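Local coordinates for protein KLLA0C04147p (Kluyveromyces lactis, PDB 5H2D) that binds ergosterol through its oxysterol-binding-related (ORD) domain, the part modelled here, and probably transfers sterols between membranes, at residues Arg380-Ser383 with Val384-Arg388; Ser44-Ser47 with Val48-Met52; Lys421-Asp425 with His426-Asp430. One frame throughout, in Å; residues are numbered along the deposited sequence.

Interaction 1. Residues Arg380-Ser383 with Val384-Arg388; sequences RQRS and VRKKR. With SO4 (sulfate ion), chain E.
Arg-382 and Lys-386, one helical turn apart, run alongside each other and point the same way toward a bound sulfate. Start at CB of Arg-382: CG stands anti to the backbone N (chi1 172°) and the chain stays extended as far as NE, which carries the guanidinium outward from the helix. On the way CG passes Arg-385 NH2 at 3.5 Å. NE lies 3.5 Å from both SO4 O1 and SO4 O2, and Lys-386 CD lies over one face of the guanidinium, toward its rim. At the tip NH2 comes within 2.5 Å of SO4 O1, too short and too bent for the bond's details to be trusted, with the same Lys-386 CD at 3.6 Å from NH2. All this happens in the C-terminal half of helix 367-390, a long surface helix of the sterol-binding domain, where i to i+4 bonds such as Lys-386 N to Arg-382 O (3.0 Å) set the spacing of the side chains. Arg-385 reaches the anion from its own direction. Bent at chi3 (59°), it holds its guanidinium 81° from that of Arg-382 and brings NH2 to SO4 O2 at a short 2.5 Å, the oxygen lying at the edge of the group. Lys-386 NZ adds a weak bond to SO4 O1. The sulfate, probably from the crystallisation liquor, thus sits among three cationic ends and probably offsets their charge. On another side of the helix, Arg-380 O accepts from both Val-384 N and Ser-383 OG, the latter at 2.8 Å, while a water links Gln-381 O to Arg-388 NH2.

Interaction 2. Residues Ser44-Ser47 with Val48-Met52; sequences SLWS and VLKSM
Trp-46 and Lys-50 meet along the short helix 45-49, whose first turn is N-capped by Ser-44. Capping comes first among the polar contacts: Ser-44 OG accepts from Ser-47 N at 3.0 Å, a fairly straight bond (161°) that satisfies an amide of the first turn. Ser-47 returns a bond from its side chain. With OG set between the backbone N and the carbonyl carbon (chi1 81°), it donates to Ser-44 O at 2.8 Å, so the two serines are tied together twice. The backbone bonds are uneven. Val-48 N is shared weakly between Ser-44 O and Leu-45 O, whereas Leu-49 N to Leu-45 O and Lys-50 N to Trp-46 O are i to i+4 bonds, the second more bent. Residues Leu-49 to Met-52 form a type I turn, with Met-52 N donating to Leu-49 O.

The apolar contacts lie on the inward side. Leu-45 and Leu-49 pack obliquely, Leu-45 CG against Leu-49 CD1 at 3.6 Å, while Leu-45 CD1 sits close to both CG and CD1 of Leu-49. Leu-45 also touches the bound ergosterol, so the helix reaches the sterol through this side chain; Leu-49 rests on Met-60 and on Phe-173 of strand 161-173.

The aromatic contact is a CH-pi interaction. Trp-46, which also leans on Phe-173 and Leu-214, is crossed at about a right angle by the Lys-50 side chain, which is extended beyond CG and passes Trp-46 NE1 with its CD at 4.0 Å. Lys-50 CB lies over the indole face, 3.8 Å from the centroid of the six-membered ring of Trp-46 and 20° off the ring normal.

Interaction 3. Residues Lys421-Asp425 with His426-Asp430; sequences KQRRD and HKLAD
Leu-428 lies obliquely across the base of Arg-423: its CD1 touches Arg-423 CB at 3.6 Å, and its other branch, CD2, turns to Gln-422 CB at 4.0 Å. The leucine folds back onto the last helical turn because the chain reverses in a Schellman motif. Lys-427 N bonds to Gln-422 O at 2.9 Å, and His-426 N reaches Arg-423 O from above its carbonyl plane, at 3.1 Å. His-426, with positive phi (62°), is the C-prime residue. Its ring lies with one face over Arg-424 O, 3.5 Å from the ring plane, and meets Trp-347. Lys-427 runs past the backbone of Asp-425, its CG 3.5 Å from Asp-425 O. The Asp-425 carboxylate is held in a side-on salt bridge by Arg-424: NE meets OD1 at 2.9 Å from above the carboxylate plane, and NH2 meets OD2 at 3.0 Å on the syn side, tilted from that plane. These two bonds fix the guanidinium's rotation. Extended from CG to NE, Arg-423 leads inward to a salt bridge with Glu-130 and a bond to Leu-23 O, and Arg-424 NH1 reaches Glu-18 O, tying helix 419-424 to strand 128-133, the loop at Leu-23 and the end of helix 7-18.

Overall arrangement
None of the three contacts touches another: the nearest atoms of interactions 1 and 3 are about 10 Å apart, and the centres of interactions 2 and 3 about 45 Å. Each is local along the chain, in or at the end of a helix. Interaction 2 covers a helix start, interaction 1 lies well inside a long helix, near its C-terminal end, and interaction 3 covers a helix end. Interaction 1 is wholly at the surface, with cationic side chains gathered on an anion. The other two are partly buried: interaction 2 buries two leucines, interaction 3 a leucine and an arginine. Leu-45 of residues 44-52 touches the sterol, while residues 421-430 face strand 128-133 through an arginine salt bridge.

Interaction 1. Residues Arg380-Ser383 with Val384-Arg388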
loop_
_atom_site.group_PDB
_atom_site.type_symbol
_atom_site.label_atom_id
_atom_site.label_comp_id
_atom_site.label_asym_id
_atom_site.label_seq_id
_atom_site.Cartn_x
_atom_site.Cartn_y
_atom_site.Cartn_z
ATOM N N ARG A 380 -0.882 -15.336 22.943
ATOM C CA ARG A 380 -2.214 -15.876 22.681
ATOM C C ARG A 380 -2.322 -16.399 21.260
ATOM O O ARG A 380 -2.906 -17.463 21.025
ATOM C CB ARG A 380 -3.289 -14.823 22.946
ATOM C CG ARG A 380 -4.690 -15.354 22.692
ATOM C CD ARG A 380 -5.697 -14.737 23.635
ATOM N NE ARG A 380 -6.145 -13.433 23.173
ATOM C CZ ARG A 380 -7.414 -13.120 22.933
ATOM N NH1 ARG A 380 -8.377 -14.011 23.123
ATOM N NH2 ARG A 380 -7.719 -11.905 22.512
ATOM N N GLN A 381 -1.758 -15.665 20.296
ATOM C CA GLN A 381 -1.749 -16.120 18.910
ATOM C C GLN A 381 -1.080 -17.481 18.786
ATOM O O GLN A 381 -1.597 -18.384 18.118
ATOM C CB GLN A 381 -1.036 -15.085 18.039
ATOM C CG GLN A 381 -0.770 -15.529 16.616
ATOM C CD GLN A 381 -0.452 -14.355 15.733
ATOM O OE1 GLN A 381 -1.343 -13.808 15.081
ATOM N NE2 GLN A 381 0.808 -13.921 15.742
ATOM N N ARG A 382 0.080 -17.646 19.428
ATOM C CA ARG A 382 0.782 -18.922 19.343
ATOM C C ARG A 382 -0.030 -20.033 19.992
ATOM O O ARG A 382 -0.096 -21.153 19.469
ATOM C CB ARG A 382 2.165 -18.805 19.993
ATOM C CG ARG A 382 2.896 -20.137 20.125
ATOM C CD ARG A 382 4.214 -19.984 20.871
ATOM N NE ARG A 382 4.860 -21.278 21.095
ATOM C CZ ARG A 382 4.506 -22.141 22.045
ATOM N NH1 ARG A 382 3.502 -21.860 22.866
ATOM N NH2 ARG A 382 5.151 -23.293 22.174
ATOM N N SER A 383 -0.669 -19.744 21.129
ATOM C CA SER A 383 -1.414 -20.798 21.816
ATOM C C SER A 383 -2.636 -21.218 21.008
ATOM O O SER A 383 -2.980 -22.405 20.965
ATOM C CB SER A 383 -1.815 -20.346 23.219
ATOM O OG SER A 383 -2.787 -19.322 23.179
ATOM N N VAL A 384 -3.294 -20.262 20.350
ATOM C CA VAL A 384 -4.439 -20.592 19.502
ATOM C C VAL A 384 -4.000 -21.448 18.317
ATOM O O VAL A 384 -4.693 -22.397 17.930
ATOM C CB VAL A 384 -5.155 -19.305 19.052
ATOM C CG1 VAL A 384 -6.187 -19.612 17.991
ATOM C CG2 VAL A 384 -5.816 -18.630 20.249
ATOM N N ARG A 385 -2.845 -21.132 17.721
ATOM C CA ARG A 385 -2.327 -21.965 16.640
ATOM C C ARG A 385 -2.053 -23.386 17.123
ATOM O O ARG A 385 -2.380 -24.356 16.429
ATOM C CB ARG A 385 -1.058 -21.357 16.044
ATOM C CG ARG A 385 -0.359 -22.281 15.051
ATOM C CD ARG A 385 0.956 -21.702 14.567
ATOM N NE ARG A 385 1.875 -21.446 15.673
ATOM C CZ ARG A 385 2.692 -22.353 16.201
ATOM N NH1 ARG A 385 2.717 -23.593 15.729
ATOM N NH2 ARG A 385 3.492 -22.017 17.204
ATOM N N LYS A 386 -1.454 -23.531 18.308
ATOM C CA LYS A 386 -1.136 -24.873 18.791
ATOM C C LYS A 386 -2.398 -25.675 19.075
ATOM O O LYS A 386 -2.435 -26.886 18.831
ATOM C CB LYS A 386 -0.243 -24.795 20.030
ATOM C CG LYS A 386 1.181 -24.361 19.710
ATOM C CD LYS A 386 2.173 -24.793 20.784
ATOM C CE LYS A 386 2.421 -26.299 20.739
ATOM N NZ LYS A 386 3.471 -26.726 21.705
ATOM N N LYS A 387 -3.446 -25.022 19.579
ATOM C CA LYS A 387 -4.705 -25.727 19.797
ATOM C C LYS A 387 -5.323 -26.166 18.475
ATOM O O LYS A 387 -5.832 -27.287 18.364
ATOM C CB LYS A 387 -5.684 -24.850 20.579
ATOM C CG LYS A 387 -5.327 -24.641 22.045
ATOM C CD LYS A 387 -6.504 -24.023 22.793
ATOM C CE LYS A 387 -7.734 -24.923 22.700
ATOM N NZ LYS A 387 -9.011 -24.194 22.959
ATOM N N ARG A 388 -5.286 -25.299 17.461
ATOM C CA ARG A 388 -5.793 -25.686 16.150
ATOM C C ARG A 388 -5.065 -26.917 15.631
ATOM O O ARG A 388 -5.686 -27.851 15.105
ATOM C CB ARG A 388 -5.646 -24.529 15.162
ATOM C CG ARG A 388 -6.797 -23.551 15.168
ATOM C CD ARG A 388 -6.766 -22.717 13.898
ATOM N NE ARG A 388 -5.509 -21.994 13.786
ATOM C CZ ARG A 388 -5.319 -20.766 14.265
ATOM N NH1 ARG A 388 -6.317 -20.122 14.867
ATOM N NH2 ARG A 388 -4.145 -20.183 14.121
HETATM S S SO4 E . 6.013 -24.424 18.722
HETATM O O1 SO4 E . 5.526 -24.607 20.091
HETATM O O2 SO4 E . 5.502 -23.164 18.189
HETATM O O3 SO4 E . 7.474 -24.398 18.713
HETATM O O4 SO4 E . 5.547 -25.531 17.890
HETATM O O HOH W 1 -3.025 -18.072 15.572
#

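Interaction 2. Residues Ser44-Ser47 with Val48-Met52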
loop_
_atom_site.group_PDB
_atom_site.type_symbol
_atom_site.label_atom_id
_atom_site.label_comp_id
_atom_site.label_asym_id
_atom_site.label_seq_id
_atom_site.Cartn_x
_atom_site.Cartn_y
_atom_site.Cartn_z
ATOM N N SER A 44 22.669 2.636 16.781
ATOM C CA SER A 44 23.211 2.302 15.472
ATOM C C SER A 44 22.559 1.028 14.929
ATOM O O SER A 44 22.472 0.018 15.632
ATOM C CB SER A 44 24.732 2.141 15.577
ATOM O OG SER A 44 25.219 1.027 14.862
ATOM N N LEU A 45 22.077 1.079 13.682
ATOM C CA LEU A 45 21.415 -0.092 13.105
ATOM C C LEU A 45 22.379 -1.264 12.976
ATOM O O LEU A 45 22.018 -2.413 13.264
ATOM C CB LEU A 45 20.814 0.259 11.737
ATOM C CG LEU A 45 19.995 -0.856 11.070
ATOM C CD1 LEU A 45 18.934 -1.379 12.028
ATOM C CD2 LEU A 45 19.338 -0.353 9.773
ATOM N N TRP A 46 23.605 -0.995 12.529
ATOM C CA TRP A 46 24.602 -2.056 12.463
ATOM C C TRP A 46 24.801 -2.725 13.821
ATOM O O TRP A 46 24.874 -3.957 13.901
ATOM C CB TRP A 46 25.918 -1.499 11.925
ATOM C CG TRP A 46 27.012 -2.517 11.999
ATOM C CD1 TRP A 46 28.076 -2.519 12.861
ATOM C CD2 TRP A 46 27.118 -3.710 11.223
ATOM N NE1 TRP A 46 28.853 -3.631 12.641
ATOM C CE2 TRP A 46 28.286 -4.378 11.643
ATOM C CE3 TRP A 46 26.350 -4.273 10.203
ATOM C CZ2 TRP A 46 28.695 -5.587 11.084
ATOM C CZ3 TRP A 46 26.758 -5.470 9.648
ATOM C CH2 TRP A 46 27.925 -6.109 10.085
ATOM N N SER A 47 24.887 -1.940 14.907
ATOM C CA SER A 47 25.114 -2.534 16.224
ATOM C C SER A 47 24.032 -3.541 16.574
ATOM O O SER A 47 24.295 -4.509 17.304
ATOM C CB SER A 47 25.202 -1.450 17.308
ATOM O OG SER A 47 23.928 -0.990 17.741
ATOM N N VAL A 48 22.823 -3.335 16.046
ATOM C CA VAL A 48 21.698 -4.224 16.301
ATOM C C VAL A 48 21.752 -5.429 15.375
ATOM O O VAL A 48 21.632 -6.581 15.813
ATOM C CB VAL A 48 20.377 -3.443 16.127
ATOM C CG1 VAL A 48 19.181 -4.386 16.196
ATOM C CG2 VAL A 48 20.255 -2.338 17.167
ATOM N N LEU A 49 21.958 -5.187 14.082
ATOM C CA LEU A 49 21.817 -6.243 13.089
ATOM C C LEU A 49 23.043 -7.139 12.973
ATOM O O LEU A 49 22.929 -8.225 12.402
ATOM C CB LEU A 49 21.503 -5.653 11.714
ATOM C CG LEU A 49 20.192 -4.865 11.559
ATOM C CD1 LEU A 49 20.046 -4.368 10.130
ATOM C CD2 LEU A 49 18.993 -5.721 11.961
ATOM N N LYS A 50 24.206 -6.717 13.480
ATOM C CA LYS A 50 25.408 -7.528 13.286
ATOM C C LYS A 50 25.271 -8.909 13.913
ATOM O O LYS A 50 25.956 -9.848 13.490
ATOM C CB LYS A 50 26.635 -6.818 13.860
ATOM C CG LYS A 50 26.681 -6.737 15.373
ATOM C CD LYS A 50 27.876 -5.900 15.837
ATOM C CE LYS A 50 27.849 -5.701 17.339
ATOM N NZ LYS A 50 28.893 -4.754 17.798
ATOM N N SER A 51 24.429 -9.045 14.933
ATOM C CA SER A 51 24.232 -10.309 15.634
ATOM C C SER A 51 23.082 -11.128 15.057
ATOM O O SER A 51 22.723 -12.160 15.634
ATOM C CB SER A 51 23.994 -10.057 17.130
ATOM O OG SER A 51 22.724 -9.469 17.383
ATOM N N MET A 52 22.509 -10.707 13.930
ATOM C CA MET A 52 21.328 -11.370 13.379
ATOM C C MET A 52 21.448 -11.511 11.871
ATOM O O MET A 52 20.469 -11.386 11.130
ATOM C CB MET A 52 20.054 -10.623 13.772
ATOM C CG MET A 52 19.837 -10.613 15.277
ATOM S SD MET A 52 18.327 -9.797 15.798
ATOM C CE MET A 52 18.643 -8.146 15.177
#

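Interaction 3. Residues Lys421-Asp425 with His426-Asp430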
loop_
_atom_site.group_PDB
_atom_site.type_symbol
_atom_site.label_atom_id
_atom_site.label_comp_id
_atom_site.label_asym_id
_atom_site.label_seq_id
_atom_site.Cartn_x
_atom_site.Cartn_y
_atom_site.Cartn_z
ATOM N N LYS A 421 -21.412 -4.751 4.541
ATOM C CA LYS A 421 -22.822 -4.940 4.885
ATOM C C LYS A 421 -22.976 -5.375 6.335
ATOM O O LYS A 421 -23.821 -4.839 7.067
ATOM C CB LYS A 421 -23.457 -5.964 3.946
ATOM C CG LYS A 421 -23.303 -5.612 2.487
ATOM C CD LYS A 421 -24.120 -6.523 1.583
ATOM C CE LYS A 421 -23.752 -7.972 1.761
ATOM N NZ LYS A 421 -24.414 -8.832 0.733
ATOM N N GLN A 422 -22.175 -6.345 6.777
ATOM C CA GLN A 422 -22.272 -6.774 8.167
ATOM C C GLN A 422 -21.875 -5.652 9.111
ATOM O O GLN A 422 -22.430 -5.539 10.205
ATOM C CB GLN A 422 -21.413 -8.015 8.406
ATOM C CG GLN A 422 -21.803 -9.185 7.524
ATOM C CD GLN A 422 -21.215 -10.500 7.996
ATOM O OE1 GLN A 422 -20.678 -10.597 9.100
ATOM N NE2 GLN A 422 -21.321 -11.528 7.158
ATOM N N ARG A 423 -20.922 -4.816 8.699
ATOM C CA ARG A 423 -20.561 -3.639 9.483
ATOM C C ARG A 423 -21.727 -2.656 9.567
ATOM O O ARG A 423 -22.057 -2.151 10.648
ATOM C CB ARG A 423 -19.330 -2.993 8.845
ATOM C CG ARG A 423 -18.826 -1.696 9.470
ATOM C CD ARG A 423 -17.828 -1.079 8.507
ATOM N NE ARG A 423 -17.144 0.102 9.031
ATOM C CZ ARG A 423 -17.630 1.338 8.985
ATOM N NH1 ARG A 423 -18.825 1.563 8.460
ATOM N NH2 ARG A 423 -16.925 2.346 9.462
ATOM N N ARG A 424 -22.335 -2.354 8.420
ATOM C CA ARG A 424 -23.529 -1.514 8.370
ATOM C C ARG A 424 -24.599 -1.990 9.346
ATOM O O ARG A 424 -25.271 -1.174 9.998
ATOM C CB ARG A 424 -24.069 -1.508 6.938
ATOM C CG ARG A 424 -25.335 -0.696 6.715
ATOM C CD ARG A 424 -26.013 -1.115 5.413
ATOM N NE ARG A 424 -26.407 -2.517 5.464
ATOM C CZ ARG A 424 -26.540 -3.310 4.405
ATOM N NH1 ARG A 424 -26.313 -2.850 3.178
ATOM N NH2 ARG A 424 -26.884 -4.576 4.578
ATOM N N ASP A 425 -24.775 -3.305 9.459
ATOM C CA ASP A 425 -25.859 -3.876 10.246
ATOM C C ASP A 425 -25.436 -4.218 11.666
ATOM O O ASP A 425 -26.177 -4.916 12.368
ATOM C CB ASP A 425 -26.414 -5.115 9.539
ATOM C CG ASP A 425 -27.033 -4.786 8.191
ATOM O OD1 ASP A 425 -27.369 -3.605 7.952
ATOM O OD2 ASP A 425 -27.171 -5.706 7.363
ATOM N N HIS A 426 -24.258 -3.755 12.099
ATOM C CA HIS A 426 -23.812 -3.890 13.484
ATOM C C HIS A 426 -23.664 -5.351 13.892
ATOM O O HIS A 426 -24.012 -5.743 15.012
ATOM C CB HIS A 426 -24.765 -3.148 14.428
ATOM C CG HIS A 426 -24.985 -1.725 14.029
ATOM N ND1 HIS A 426 -26.166 -1.280 13.474
ATOM C CD2 HIS A 426 -24.151 -0.660 14.049
ATOM C CE1 HIS A 426 -26.058 0.007 13.196
ATOM N NE2 HIS A 426 -24.845 0.407 13.536
ATOM N N LYS A 427 -23.120 -6.165 12.982
ATOM C CA LYS A 427 -23.008 -7.603 13.189
ATOM C C LYS A 427 -21.570 -8.062 13.420
ATOM O O LYS A 427 -21.279 -9.250 13.281
ATOM C CB LYS A 427 -23.608 -8.355 12.000
ATOM C CG LYS A 427 -25.116 -8.190 11.858
ATOM C CD LYS A 427 -25.824 -8.808 13.047
ATOM C CE LYS A 427 -27.331 -8.882 12.840
ATOM N NZ LYS A 427 -27.997 -9.592 13.975
ATOM N N LEU A 428 -20.668 -7.156 13.792
ATOM C CA LEU A 428 -19.251 -7.505 13.879
ATOM C C LEU A 428 -18.761 -7.780 15.298
ATOM O O LEU A 428 -17.610 -8.206 15.465
ATOM C CB LEU A 428 -18.400 -6.387 13.263
ATOM C CG LEU A 428 -18.623 -6.080 11.786
ATOM C CD1 LEU A 428 -17.687 -4.967 11.341
ATOM C CD2 LEU A 428 -18.396 -7.350 10.964
ATOM N N ALA A 429 -19.598 -7.590 16.321
ATOM C CA ALA A 429 -19.087 -7.547 17.690
ATOM C C ALA A 429 -18.365 -8.826 18.092
ATOM O O ALA A 429 -17.486 -8.790 18.962
ATOM C CB ALA A 429 -20.225 -7.256 18.666
ATOM N N ASP A 430 -18.707 -9.964 17.493
ATOM C CA ASP A 430 -18.039 -11.216 17.826
ATOM C C ASP A 430 -17.241 -11.780 16.653
ATOM O O ASP A 430 -16.991 -12.987 16.586
ATOM C CB ASP A 430 -19.048 -12.243 18.340
ATOM C CG ASP A 430 -19.029 -12.370 19.860
ATOM O OD1 ASP A 430 -17.949 -12.182 20.461
ATOM O OD2 ASP A 430 -20.091 -12.658 20.453
#